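Local coordinates for ferredoxin-like protein (Thermotoga maritima, PDB 7KOE) that probably relays electrons through two iron-sulfur clusters within a larger complex that includes electron transfer flavoprotein and bound FAD, at residues R11-D25 against G74-L88. Sequence-based numbering, arbitrary orientation.
Sequences RYRTDEENPHLKIKD and GNIEWNYPRGNYGVL. With SF4 (iron/sulfur cluster), chain N; FAD (flavin-adenine dinucleotide), chain J; SF4 (iron/sulfur cluster), chain M.
The His20 imidazole is sandwiched: Pro81 CG lies over the centre of one face, 3.6 Å from the ring centroid and 3° off the normal, a CH-pi contact, while Leu21 CG lies toward the rim of the opposite face and Asn79 O at an edge. With chi1 at 62°, CG lies between backbone N and carbonyl carbon, and the ring meets Pro81. Asp15 CG stands 3.9 Å above the centre of the Tyr85 ring; Arg13 O and Thr14 O approach its edge. Asp15 OD2 forms a salt bridge with Arg82 NE, the planes near-parallel (17°) but stepped. Leu21 CD2 touches Trp78 CD1 at 3.5 Å, and the indole edge turns NE1 to S4 of the chain M cluster at 3.6 Å. Asn75 ND2 donates to Asp25 O (3.0 Å) beside the chain N cluster. Tyr12 packs against Val87 and flavin C7M, its hydroxyl bonded to Gly60 O. Reciprocal bonds, Arg13 N to Gly86 O (3.0 Å) and Gly86 N to Arg13 O (2.8 Å), pair 12-13 with 86-87. Lys22 N to Glu77 O (3.1 Å) pairs 21-22 with 77-78, consistent, alongside hairpin 47-56, with a two-cluster ferredoxin fold. Strands 47-50 and 53-56 pack on Leu21 and Ile23; helix 28-32 meets Ile23 and Asn75.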
ATOM      1  N   ARG D  11      18.358   5.313  24.845  1.00 10.50           N
ATOM      2  CA  ARG D  11      19.492   4.508  25.255  1.00 10.50           C
ATOM      3  C   ARG D  11      20.375   5.329  26.172  1.00 10.50           C
ATOM      4  O   ARG D  11      20.704   6.475  25.861  1.00 10.50           O
ATOM      5  CB  ARG D  11      20.290   4.030  24.051  1.00 10.50           C
ATOM      6  CG  ARG D  11      21.289   2.975  24.395  1.00 10.50           C
ATOM      7  CD  ARG D  11      22.353   2.923  23.360  1.00 10.50           C
ATOM      8  NE  ARG D  11      23.451   2.076  23.778  1.00 10.50           N
ATOM      9  CZ  ARG D  11      24.690   2.216  23.338  1.00 10.50           C
ATOM     10  NH1 ARG D  11      24.981   3.170  22.474  1.00 10.50           N
ATOM     11  NH2 ARG D  11      25.634   1.404  23.762  1.00 10.50           N
ATOM     12  N   TYR D  12      20.754   4.744  27.295  1.00  8.97           N
ATOM     13  CA  TYR D  12      21.591   5.416  28.267  1.00  8.97           C
ATOM     14  C   TYR D  12      22.793   4.551  28.587  1.00  8.97           C
ATOM     15  O   TYR D  12      22.727   3.323  28.557  1.00  8.97           O
ATOM     16  CB  TYR D  12      20.848   5.699  29.565  1.00  8.97           C
ATOM     17  CG  TYR D  12      19.723   6.690  29.475  1.00  8.97           C
ATOM     18  CD1 TYR D  12      18.468   6.311  29.034  1.00  8.97           C
ATOM     19  CD2 TYR D  12      19.906   7.997  29.864  1.00  8.97           C
ATOM     20  CE1 TYR D  12      17.440   7.208  28.975  1.00  8.97           C
ATOM     21  CE2 TYR D  12      18.881   8.896  29.807  1.00  8.97           C
ATOM     22  CZ  TYR D  12      17.658   8.501  29.350  1.00  8.97           C
ATOM     23  OH  TYR D  12      16.636   9.408  29.293  1.00  8.97           O
ATOM     24  N   ARG D  13      23.897   5.207  28.898  1.00  9.55           N
ATOM     25  CA  ARG D  13      24.946   4.605  29.706  1.00  9.55           C
ATOM     26  C   ARG D  13      24.990   5.449  30.967  1.00  9.55           C
ATOM     27  O   ARG D  13      25.535   6.553  30.965  1.00  9.55           O
ATOM     28  CB  ARG D  13      26.289   4.559  28.999  1.00  9.55           C
ATOM     29  CG  ARG D  13      27.273   3.699  29.752  1.00  9.55           C
ATOM     30  CD  ARG D  13      28.488   3.333  28.947  1.00  9.55           C
ATOM     31  NE  ARG D  13      28.219   2.344  27.918  1.00  9.55           N
ATOM     32  CZ  ARG D  13      28.136   2.625  26.627  1.00  9.55           C
ATOM     33  NH1 ARG D  13      28.288   3.867  26.215  1.00  9.55           N
ATOM     34  NH2 ARG D  13      27.898   1.665  25.753  1.00  9.55           N
ATOM     35  N   THR D  14      24.383   4.950  32.031  1.00 12.84           N
ATOM     36  CA  THR D  14      24.254   5.723  33.249  1.00 12.84           C
ATOM     37  C   THR D  14      25.553   5.691  34.039  1.00 12.84           C
ATOM     38  O   THR D  14      26.204   4.650  34.152  1.00 12.84           O
ATOM     39  CB  THR D  14      23.106   5.182  34.093  1.00 12.84           C
ATOM     40  OG1 THR D  14      21.994   4.885  33.244  1.00 12.84           O
ATOM     41  CG2 THR D  14      22.675   6.204  35.103  1.00 12.84           C
ATOM     42  N   ASP D  15      25.937   6.848  34.566  1.00 17.91           N
ATOM     43  CA  ASP D  15      27.099   6.994  35.436  1.00 17.91           C
ATOM     44  C   ASP D  15      26.567   7.279  36.835  1.00 17.91           C
ATOM     45  O   ASP D  15      26.457   8.428  37.252  1.00 17.91           O
ATOM     46  CB  ASP D  15      27.993   8.106  34.941  1.00 17.91           C
ATOM     47  CG  ASP D  15      29.414   7.957  35.408  1.00 17.91           C
ATOM     48  OD1 ASP D  15      29.726   6.929  36.037  1.00 17.91           O
ATOM     49  OD2 ASP D  15      30.225   8.866  35.144  1.00 17.91           O
ATOM     50  N   GLU D  16      26.241   6.211  37.567  1.00 23.43           N
ATOM     51  CA  GLU D  16      25.527   6.375  38.830  1.00 23.43           C
ATOM     52  C   GLU D  16      26.431   6.882  39.943  1.00 23.43           C
ATOM     53  O   GLU D  16      25.950   7.516  40.886  1.00 23.43           O
ATOM     54  CB  GLU D  16      24.887   5.059  39.250  1.00 23.43           C
ATOM     55  CG  GLU D  16      23.879   4.527  38.269  1.00 23.43           C
ATOM     56  CD  GLU D  16      24.444   3.412  37.433  1.00 23.43           C
ATOM     57  OE1 GLU D  16      25.682   3.282  37.378  1.00 23.43           O
ATOM     58  OE2 GLU D  16      23.652   2.660  36.836  1.00 23.43           O
ATOM     59  N   GLU D  17      27.731   6.617  39.856  1.00 25.11           N
ATOM     60  CA  GLU D  17      28.643   7.096  40.880  1.00 25.11           C
ATOM     61  C   GLU D  17      29.019   8.555  40.685  1.00 25.11           C
ATOM     62  O   GLU D  17      29.610   9.154  41.588  1.00 25.11           O
ATOM     63  CB  GLU D  17      29.909   6.235  40.909  1.00 25.11           C
ATOM     64  CG  GLU D  17      30.741   6.271  39.631  1.00 25.11           C
ATOM     65  CD  GLU D  17      30.338   5.219  38.613  1.00 25.11           C
ATOM     66  OE1 GLU D  17      29.134   5.108  38.292  1.00 25.11           O
ATOM     67  OE2 GLU D  17      31.235   4.503  38.123  1.00 25.11           O
ATOM     68  N   ASN D  18      28.694   9.138  39.535  1.00 18.20           N
ATOM     69  CA  ASN D  18      28.995  10.536  39.237  1.00 18.20           C
ATOM     70  C   ASN D  18      27.715  11.230  38.801  1.00 18.20           C
ATOM     71  O   ASN D  18      27.408  11.292  37.604  1.00 18.20           O
ATOM     72  CB  ASN D  18      30.062  10.650  38.153  1.00 18.20           C
ATOM     73  CG  ASN D  18      31.329   9.924  38.510  1.00 18.20           C
ATOM     74  OD1 ASN D  18      31.684   8.933  37.880  1.00 18.20           O
ATOM     75  ND2 ASN D  18      32.028  10.414  39.525  1.00 18.20           N
ATOM     76  N   PRO D  19      26.940  11.765  39.745  1.00 15.18           N
ATOM     77  CA  PRO D  19      25.770  12.570  39.372  1.00 15.18           C
ATOM     78  C   PRO D  19      26.213  13.905  38.797  1.00 15.18           C
ATOM     79  O   PRO D  19      26.908  14.678  39.457  1.00 15.18           O
ATOM     80  CB  PRO D  19      25.020  12.743  40.695  1.00 15.18           C
ATOM     81  CG  PRO D  19      25.589  11.724  41.600  1.00 15.18           C
ATOM     82  CD  PRO D  19      27.008  11.566  41.196  1.00 15.18           C
ATOM     83  N   HIS D  20      25.822  14.163  37.555  1.00  9.55           N
ATOM     84  CA  HIS D  20      26.191  15.394  36.876  1.00  9.55           C
ATOM     85  C   HIS D  20      25.234  16.537  37.169  1.00  9.55           C
ATOM     86  O   HIS D  20      25.487  17.658  36.728  1.00  9.55           O
ATOM     87  CB  HIS D  20      26.268  15.156  35.373  1.00  9.55           C
ATOM     88  CG  HIS D  20      24.973  14.728  34.766  1.00  9.55           C
ATOM     89  ND1 HIS D  20      24.465  13.457  34.911  1.00  9.55           N
ATOM     90  CD2 HIS D  20      24.081  15.406  34.009  1.00  9.55           C
ATOM     91  CE1 HIS D  20      23.313  13.371  34.274  1.00  9.55           C
ATOM     92  NE2 HIS D  20      23.059  14.540  33.717  1.00  9.55           N
ATOM     93  N   LEU D  21      24.155  16.285  37.897  1.00 10.18           N
ATOM     94  CA  LEU D  21      23.213  17.319  38.311  1.00 10.18           C
ATOM     95  C   LEU D  21      23.239  17.379  39.828  1.00 10.18           C
ATOM     96  O   LEU D  21      22.600  16.566  40.498  1.00 10.18           O
ATOM     97  CB  LEU D  21      21.807  17.025  37.822  1.00 10.18           C
ATOM     98  CG  LEU D  21      21.655  16.591  36.382  1.00 10.18           C
ATOM     99  CD1 LEU D  21      20.305  15.989  36.216  1.00 10.18           C
ATOM    100  CD2 LEU D  21      21.804  17.773  35.505  1.00 10.18           C
ATOM    101  N   LYS D  22      23.972  18.335  40.366  1.00 13.79           N
ATOM    102  CA  LYS D  22      24.001  18.581  41.795  1.00 13.79           C
ATOM    103  C   LYS D  22      23.319  19.911  42.055  1.00 13.79           C
ATOM    104  O   LYS D  22      23.430  20.837  41.252  1.00 13.79           O
ATOM    105  CB  LYS D  22      25.436  18.596  42.317  1.00 13.79           C
ATOM    106  CG  LYS D  22      25.559  18.492  43.820  1.00 13.79           C
ATOM    107  CD  LYS D  22      27.011  18.551  44.248  1.00 13.79           C
ATOM    108  CE  LYS D  22      27.601  19.928  44.005  1.00 13.79           C
ATOM    109  NZ  LYS D  22      27.027  20.943  44.925  1.00 13.79           N
ATOM    110  N   ILE D  23      22.592  19.999  43.156  1.00 14.86           N
ATOM    111  CA  ILE D  23      21.968  21.244  43.570  1.00 14.86           C
ATOM    112  C   ILE D  23      22.868  21.889  44.611  1.00 14.86           C
ATOM    113  O   ILE D  23      23.216  21.259  45.617  1.00 14.86           O
ATOM    114  CB  ILE D  23      20.549  21.008  44.098  1.00 14.86           C
ATOM    115  CG1 ILE D  23      19.626  20.785  42.909  1.00 14.86           C
ATOM    116  CG2 ILE D  23      20.081  22.172  44.928  1.00 14.86           C
ATOM    117  CD1 ILE D  23      18.220  20.618  43.273  1.00 14.86           C
ATOM    118  N   LYS D  24      23.261  23.138  44.350  1.00 16.12           N
ATOM    119  CA  LYS D  24      24.291  23.791  45.146  1.00 16.12           C
ATOM    120  C   LYS D  24      23.804  24.107  46.552  1.00 16.12           C
ATOM    121  O   LYS D  24      24.582  24.053  47.510  1.00 16.12           O
ATOM    122  CB  LYS D  24      24.749  25.067  44.448  1.00 16.12           C
ATOM    123  CG  LYS D  24      25.426  24.844  43.121  1.00 16.12           C
ATOM    124  CD  LYS D  24      25.589  26.153  42.380  1.00 16.12           C
ATOM    125  CE  LYS D  24      26.524  26.002  41.200  1.00 16.12           C
ATOM    126  NZ  LYS D  24      26.416  27.149  40.262  1.00 16.12           N
ATOM    127  N   ASP D  25      22.525  24.435  46.700  1.00 23.83           N
ATOM    128  CA  ASP D  25      21.968  24.823  47.990  1.00 23.83           C
ATOM    129  C   ASP D  25      20.520  24.367  48.035  1.00 23.83           C
ATOM    130  O   ASP D  25      19.673  24.925  47.335  1.00 23.83           O
ATOM    131  CB  ASP D  25      22.072  26.330  48.199  1.00 23.83           C
ATOM    132  CG  ASP D  25      22.080  26.719  49.659  1.00 23.83           C
ATOM    133  OD1 ASP D  25      21.135  26.348  50.384  1.00 23.83           O
ATOM    134  OD2 ASP D  25      23.034  27.405  50.083  1.00 23.83           O
ATOM    135  N   GLY D  74      20.406  30.011  40.103  1.00 18.11           N
ATOM    136  CA  GLY D  74      21.701  29.489  39.727  1.00 18.11           C
ATOM    137  C   GLY D  74      22.195  28.325  40.550  1.00 18.11           C
ATOM    138  O   GLY D  74      23.354  27.934  40.401  1.00 18.11           O
ATOM    139  N   ASN D  75      21.362  27.753  41.416  1.00 18.50           N
ATOM    140  CA  ASN D  75      21.817  26.685  42.309  1.00 18.50           C
ATOM    141  C   ASN D  75      21.532  25.307  41.716  1.00 18.50           C
ATOM    142  O   ASN D  75      20.976  24.416  42.350  1.00 18.50           O
ATOM    143  CB  ASN D  75      21.196  26.839  43.693  1.00 18.50           C
ATOM    144  CG  ASN D  75      19.701  26.806  43.666  1.00 18.50           C
ATOM    145  OD1 ASN D  75      19.076  27.404  42.800  1.00 18.50           O
ATOM    146  ND2 ASN D  75      19.114  26.078  44.602  1.00 18.50           N
ATOM    147  N   ILE D  76      21.963  25.121  40.477  1.00 12.03           N
ATOM    148  CA  ILE D  76      22.051  23.798  39.881  1.00 12.03           C
ATOM    149  C   ILE D  76      23.459  23.676  39.325  1.00 12.03           C
ATOM    150  O   ILE D  76      23.797  24.330  38.332  1.00 12.03           O
ATOM    151  CB  ILE D  76      20.994  23.556  38.796  1.00 12.03           C
ATOM    152  CG1 ILE D  76      19.611  23.474  39.436  1.00 12.03           C
ATOM    153  CG2 ILE D  76      21.282  22.264  38.063  1.00 12.03           C
ATOM    154  CD1 ILE D  76      18.518  23.014  38.534  1.00 12.03           C
ATOM    155  N   GLU D  77      24.292  22.887  39.994  1.00 14.21           N
ATOM    156  CA  GLU D  77      25.609  22.572  39.468  1.00 14.21           C
ATOM    157  C   GLU D  77      25.405  21.613  38.310  1.00 14.21           C
ATOM    158  O   GLU D  77      25.273  20.403  38.503  1.00 14.21           O
ATOM    159  CB  GLU D  77      26.505  21.974  40.553  1.00 14.21           C
ATOM    160  CG  GLU D  77      27.885  21.540  40.085  1.00 14.21           C
ATOM    161  CD  GLU D  77      28.646  22.644  39.384  1.00 14.21           C
ATOM    162  OE1 GLU D  77      28.702  23.769  39.922  1.00 14.21           O
ATOM    163  OE2 GLU D  77      29.194  22.385  38.291  1.00 14.21           O
ATOM    164  N   TRP D  78      25.330  22.156  37.107  1.00  7.39           N
ATOM    165  CA  TRP D  78      24.985  21.390  35.924  1.00  7.39           C
ATOM    166  C   TRP D  78      26.254  21.082  35.155  1.00  7.39           C
ATOM    167  O   TRP D  78      26.997  21.992  34.783  1.00  7.39           O
ATOM    168  CB  TRP D  78      24.007  22.166  35.051  1.00  7.39           C
ATOM    169  CG  TRP D  78      23.467  21.419  33.883  1.00  7.39           C
ATOM    170  CD1 TRP D  78      22.297  20.750  33.829  1.00  7.39           C
ATOM    171  CD2 TRP D  78      24.059  21.295  32.587  1.00  7.39           C
ATOM    172  NE1 TRP D  78      22.124  20.189  32.594  1.00  7.39           N
ATOM    173  CE2 TRP D  78      23.195  20.515  31.811  1.00  7.39           C
ATOM    174  CE3 TRP D  78      25.239  21.764  32.011  1.00  7.39           C
ATOM    175  CZ2 TRP D  78      23.471  20.190  30.500  1.00  7.39           C
ATOM    176  CZ3 TRP D  78      25.509  21.438  30.714  1.00  7.39           C
ATOM    177  CH2 TRP D  78      24.631  20.665  29.971  1.00  7.39           C
ATOM    178  N   ASN D  79      26.495  19.807  34.922  1.00  9.55           N
ATOM    179  CA  ASN D  79      27.540  19.360  34.028  1.00  9.55           C
ATOM    180  C   ASN D  79      26.922  18.436  32.998  1.00  9.55           C
ATOM    181  O   ASN D  79      25.828  17.907  33.187  1.00  9.55           O
ATOM    182  CB  ASN D  79      28.648  18.622  34.778  1.00  9.55           C
ATOM    183  CG  ASN D  79      29.526  19.548  35.569  1.00  9.55           C
ATOM    184  OD1 ASN D  79      30.104  20.487  35.027  1.00  9.55           O
ATOM    185  ND2 ASN D  79      29.623  19.303  36.868  1.00  9.55           N
ATOM    186  N   TYR D  80      27.627  18.256  31.900  1.00  8.00           N
ATOM    187  CA  TYR D  80      27.367  17.104  31.081  1.00  8.00           C
ATOM    188  C   TYR D  80      27.878  15.877  31.818  1.00  8.00           C
ATOM    189  O   TYR D  80      28.782  15.978  32.649  1.00  8.00           O
ATOM    190  CB  TYR D  80      28.065  17.235  29.734  1.00  8.00           C
ATOM    191  CG  TYR D  80      27.326  18.076  28.733  1.00  8.00           C
ATOM    192  CD1 TYR D  80      26.058  17.724  28.309  1.00  8.00           C
ATOM    193  CD2 TYR D  80      27.902  19.217  28.204  1.00  8.00           C
ATOM    194  CE1 TYR D  80      25.385  18.487  27.386  1.00  8.00           C
ATOM    195  CE2 TYR D  80      27.234  19.987  27.287  1.00  8.00           C
ATOM    196  CZ  TYR D  80      25.978  19.619  26.884  1.00  8.00           C
ATOM    197  OH  TYR D  80      25.314  20.389  25.965  1.00  8.00           O
ATOM    198  N   PRO D  81      27.322  14.702  31.535  1.00  7.52           N
ATOM    199  CA  PRO D  81      27.975  13.468  31.972  1.00  7.52           C
ATOM    200  C   PRO D  81      29.310  13.309  31.271  1.00  7.52           C
ATOM    201  O   PRO D  81      29.612  13.985  30.287  1.00  7.52           O
ATOM    202  CB  PRO D  81      26.989  12.378  31.556  1.00  7.52           C
ATOM    203  CG  PRO D  81      25.709  13.060  31.420  1.00  7.52           C
ATOM    204  CD  PRO D  81      26.006  14.430  30.945  1.00  7.52           C
ATOM    205  N   ARG D  82      30.107  12.364  31.761  1.00 11.03           N
ATOM    206  CA  ARG D  82      31.415  12.115  31.180  1.00 11.03           C
ATOM    207  C   ARG D  82      31.282  11.565  29.762  1.00 11.03           C
ATOM    208  O   ARG D  82      30.185  11.301  29.263  1.00 11.03           O
ATOM    209  CB  ARG D  82      32.208  11.135  32.037  1.00 11.03           C
ATOM    210  CG  ARG D  82      32.234  11.467  33.503  1.00 11.03           C
ATOM    211  CD  ARG D  82      33.145  10.518  34.243  1.00 11.03           C
ATOM    212  NE  ARG D  82      32.556   9.192  34.374  1.00 11.03           N
ATOM    213  CZ  ARG D  82      33.239   8.105  34.708  1.00 11.03           C
ATOM    214  NH1 ARG D  82      34.539   8.185  34.942  1.00 11.03           N
ATOM    215  NH2 ARG D  82      32.623   6.940  34.806  1.00 11.03           N
ATOM    216  N   GLY D  83      32.420  11.428  29.093  1.00 11.41           N
ATOM    217  CA  GLY D  83      32.408  10.826  27.774  1.00 11.41           C
ATOM    218  C   GLY D  83      31.946   9.384  27.850  1.00 11.41           C
ATOM    219  O   GLY D  83      32.240   8.674  28.812  1.00 11.41           O
ATOM    220  N   ASN D  84      31.161   8.985  26.843  1.00 11.46           N
ATOM    221  CA  ASN D  84      30.489   7.685  26.757  1.00 11.46           C
ATOM    222  C   ASN D  84      29.499   7.477  27.896  1.00 11.46           C
ATOM    223  O   ASN D  84      29.322   6.366  28.376  1.00 11.46           O
ATOM    224  CB  ASN D  84      31.488   6.523  26.698  1.00 11.46           C
ATOM    225  CG  ASN D  84      31.040   5.419  25.798  1.00 11.46           C
ATOM    226  OD1 ASN D  84      29.901   5.395  25.351  1.00 11.46           O
ATOM    227  ND2 ASN D  84      31.933   4.480  25.528  1.00 11.46           N
ATOM    228  N   TYR D  85      28.831   8.543  28.331  1.00 11.03           N
ATOM    229  CA  TYR D  85      27.835   8.403  29.384  1.00 11.03           C
ATOM    230  C   TYR D  85      26.677   9.350  29.119  1.00 11.03           C
ATOM    231  O   TYR D  85      26.791  10.297  28.341  1.00 11.03           O
ATOM    232  CB  TYR D  85      28.431   8.661  30.769  1.00 11.03           C
ATOM    233  CG  TYR D  85      29.228   7.498  31.305  1.00 11.03           C
ATOM    234  CD1 TYR D  85      28.598   6.391  31.841  1.00 11.03           C
ATOM    235  CD2 TYR D  85      30.610   7.502  31.259  1.00 11.03           C
ATOM    236  CE1 TYR D  85      29.318   5.326  32.320  1.00 11.03           C
ATOM    237  CE2 TYR D  85      31.340   6.441  31.732  1.00 11.03           C
ATOM    238  CZ  TYR D  85      30.688   5.356  32.262  1.00 11.03           C
ATOM    239  OH  TYR D  85      31.411   4.293  32.744  1.00 11.03           O
ATOM    240  N   GLY D  86      25.554   9.079  29.779  1.00  8.00           N
ATOM    241  CA  GLY D  86      24.360   9.884  29.619  1.00  8.00           C
ATOM    242  C   GLY D  86      23.446   9.344  28.546  1.00  8.00           C
ATOM    243  O   GLY D  86      23.444   8.136  28.322  1.00  8.00           O
ATOM    244  N   VAL D  87      22.657  10.201  27.888  1.00  9.13           N
ATOM    245  CA  VAL D  87      21.878   9.766  26.734  1.00  9.13           C
ATOM    246  C   VAL D  87      22.809   9.354  25.613  1.00  9.13           C
ATOM    247  O   VAL D  87      23.880   9.938  25.415  1.00  9.13           O
ATOM    248  CB  VAL D  87      20.915  10.853  26.229  1.00  9.13           C
ATOM    249  CG1 VAL D  87      19.756  10.982  27.116  1.00  9.13           C
ATOM    250  CG2 VAL D  87      21.617  12.180  26.128  1.00  9.13           C
ATOM    251  N   LEU D  88      22.416   8.319  24.888  1.00  8.82           N
ATOM    252  CA  LEU D  88      23.106   7.914  23.677  1.00  8.82           C
ATOM    253  C   LEU D  88      22.017   7.820  22.628  1.00  8.82           C
ATOM    254  O   LEU D  88      21.378   6.779  22.480  1.00  8.82           O
ATOM    255  CB  LEU D  88      23.865   6.615  23.855  1.00  8.82           C
ATOM    256  CG  LEU D  88      24.906   6.627  24.971  1.00  8.82           C
ATOM    257  CD1 LEU D  88      25.331   5.229  25.292  1.00  8.82           C
ATOM    258  CD2 LEU D  88      26.092   7.472  24.591  1.00  8.82           C
TER
HETATM  259 FE1  SF4 N 602      15.866  25.064  43.870  1.00 23.68          FE
HETATM  260 FE2  SF4 N 602      13.937  26.746  42.269  1.00 23.68          FE
HETATM  261 FE3  SF4 N 602      15.114  24.240  41.065  1.00 23.68          FE
HETATM  262 FE4  SF4 N 602      16.859  26.664  41.510  1.00 23.68          FE
HETATM  263  S1  SF4 N 602      15.022  26.293  40.487  1.00 23.68           S
HETATM  264  S2  SF4 N 602      16.951  24.610  42.089  1.00 23.68           S
HETATM  265  S3  SF4 N 602      15.774  27.117  43.293  1.00 23.68           S
HETATM  266  S4  SF4 N 602      14.029  24.693  42.847  1.00 23.68           S
HETATM  267  PA  FAD J 701       9.044   5.332  43.596  1.00 32.97           P
HETATM  268  O1A FAD J 701       8.934   6.641  44.271  1.00 32.97           O
HETATM  269  O2A FAD J 701       8.697   5.379  42.117  1.00 32.97           O
HETATM  270  O5B FAD J 701       8.220   4.278  44.354  1.00 32.97           O
HETATM  271  C5B FAD J 701       7.543   4.604  45.584  1.00 32.97           C
HETATM  272  C4B FAD J 701       6.410   3.632  45.780  1.00 32.97           C
HETATM  273  O4B FAD J 701       6.352   3.234  47.169  1.00 32.97           O
HETATM  274  C3B FAD J 701       5.025   4.171  45.425  1.00 32.97           C
HETATM  275  O3B FAD J 701       4.270   3.194  44.720  1.00 32.97           O
HETATM  276  C2B FAD J 701       4.419   4.484  46.795  1.00 32.97           C
HETATM  277  O2B FAD J 701       3.003   4.374  46.790  1.00 32.97           O
HETATM  278  C1B FAD J 701       5.032   3.373  47.636  1.00 32.97           C
HETATM  279  N9A FAD J 701       5.069   3.649  49.067  1.00 32.97           N
HETATM  280  C8A FAD J 701       5.154   4.875  49.671  1.00 32.97           C
HETATM  281  N7A FAD J 701       5.163   4.824  50.981  1.00 32.97           N
HETATM  282  C5A FAD J 701       5.074   3.469  51.258  1.00 32.97           C
HETATM  283  C6A FAD J 701       5.037   2.745  52.465  1.00 32.97           C
HETATM  284  N6A FAD J 701       5.086   3.312  53.674  1.00 32.97           N
HETATM  285  N1A FAD J 701       4.945   1.399  52.387  1.00 32.97           N
HETATM  286  C2A FAD J 701       4.897   0.825  51.184  1.00 32.97           C
HETATM  287  N3A FAD J 701       4.928   1.403  49.982  1.00 32.97           N
HETATM  288  C4A FAD J 701       5.015   2.734  50.087  1.00 32.97           C
HETATM  289  N1  FAD J 701      15.487   1.842  38.780  1.00 32.97           N
HETATM  290  C2  FAD J 701      15.849   0.674  39.374  1.00 32.97           C
HETATM  291  O2  FAD J 701      15.302   0.290  40.403  1.00 32.97           O
HETATM  292  N3  FAD J 701      16.831  -0.105  38.816  1.00 32.97           N
HETATM  293  C4  FAD J 701      17.521   0.174  37.678  1.00 32.97           C
HETATM  294  O4  FAD J 701      18.387  -0.597  37.271  1.00 32.97           O
HETATM  295  C4X FAD J 701      17.145   1.420  37.057  1.00 32.97           C
HETATM  296  N5  FAD J 701      17.750   1.755  35.979  1.00 32.97           N
HETATM  297  C5X FAD J 701      17.398   2.936  35.378  1.00 32.97           C
HETATM  298  C6  FAD J 701      18.052   3.304  34.212  1.00 32.97           C
HETATM  299  C7  FAD J 701      17.733   4.488  33.563  1.00 32.97           C
HETATM  300  C7M FAD J 701      18.466   4.852  32.301  1.00 32.97           C
HETATM  301  C8  FAD J 701      16.736   5.322  34.089  1.00 32.97           C
HETATM  302  C8M FAD J 701      16.358   6.600  33.409  1.00 32.97           C
HETATM  303  C9  FAD J 701      16.078   4.956  35.257  1.00 32.97           C
HETATM  304  C9A FAD J 701      16.406   3.774  35.903  1.00 32.97           C
HETATM  305  N10 FAD J 701      15.747   3.357  37.071  1.00 32.97           N
HETATM  306  C10 FAD J 701      16.110   2.190  37.689  1.00 32.97           C
HETATM  307  C1' FAD J 701      14.731   4.212  37.701  1.00 32.97           C
HETATM  308  C2' FAD J 701      13.296   3.853  37.346  1.00 32.97           C
HETATM  309  O2' FAD J 701      12.932   4.439  36.096  1.00 32.97           O
HETATM  310  C3' FAD J 701      12.376   4.397  38.437  1.00 32.97           C
HETATM  311  O3' FAD J 701      12.427   5.819  38.403  1.00 32.97           O
HETATM  312  C4' FAD J 701      12.750   3.935  39.843  1.00 32.97           C
HETATM  313  O4' FAD J 701      12.818   2.510  39.880  1.00 32.97           O
HETATM  314  C5' FAD J 701      11.785   4.417  40.902  1.00 32.97           C
HETATM  315  O5' FAD J 701      12.093   3.748  42.141  1.00 32.97           O
HETATM  316  P   FAD J 701      10.968   3.373  43.169  1.00 32.97           P
HETATM  317  O1P FAD J 701      11.646   2.599  44.300  1.00 32.97           O
HETATM  318  O2P FAD J 701       9.850   2.714  42.518  1.00 32.97           O
HETATM  319  O3P FAD J 701      10.518   4.770  43.729  1.00 32.97           O
HETATM  320 FE1  SF4 M 601      18.589  16.659  32.353  1.00 11.58          FE
HETATM  321 FE2  SF4 M 601      17.343  18.612  30.416  1.00 11.58          FE
HETATM  322 FE3  SF4 M 601      18.267  19.559  33.129  1.00 11.58          FE
HETATM  323 FE4  SF4 M 601      15.839  17.780  32.899  1.00 11.58          FE
HETATM  324  S1  SF4 M 601      16.430  19.645  32.046  1.00 11.58           S
HETATM  325  S2  SF4 M 601      17.677  17.693  33.983  1.00 11.58           S
HETATM  326  S3  SF4 M 601      16.752  16.746  31.268  1.00 11.58           S
HETATM  327  S4  SF4 M 601      19.181  18.524  31.500  1.00 11.58           S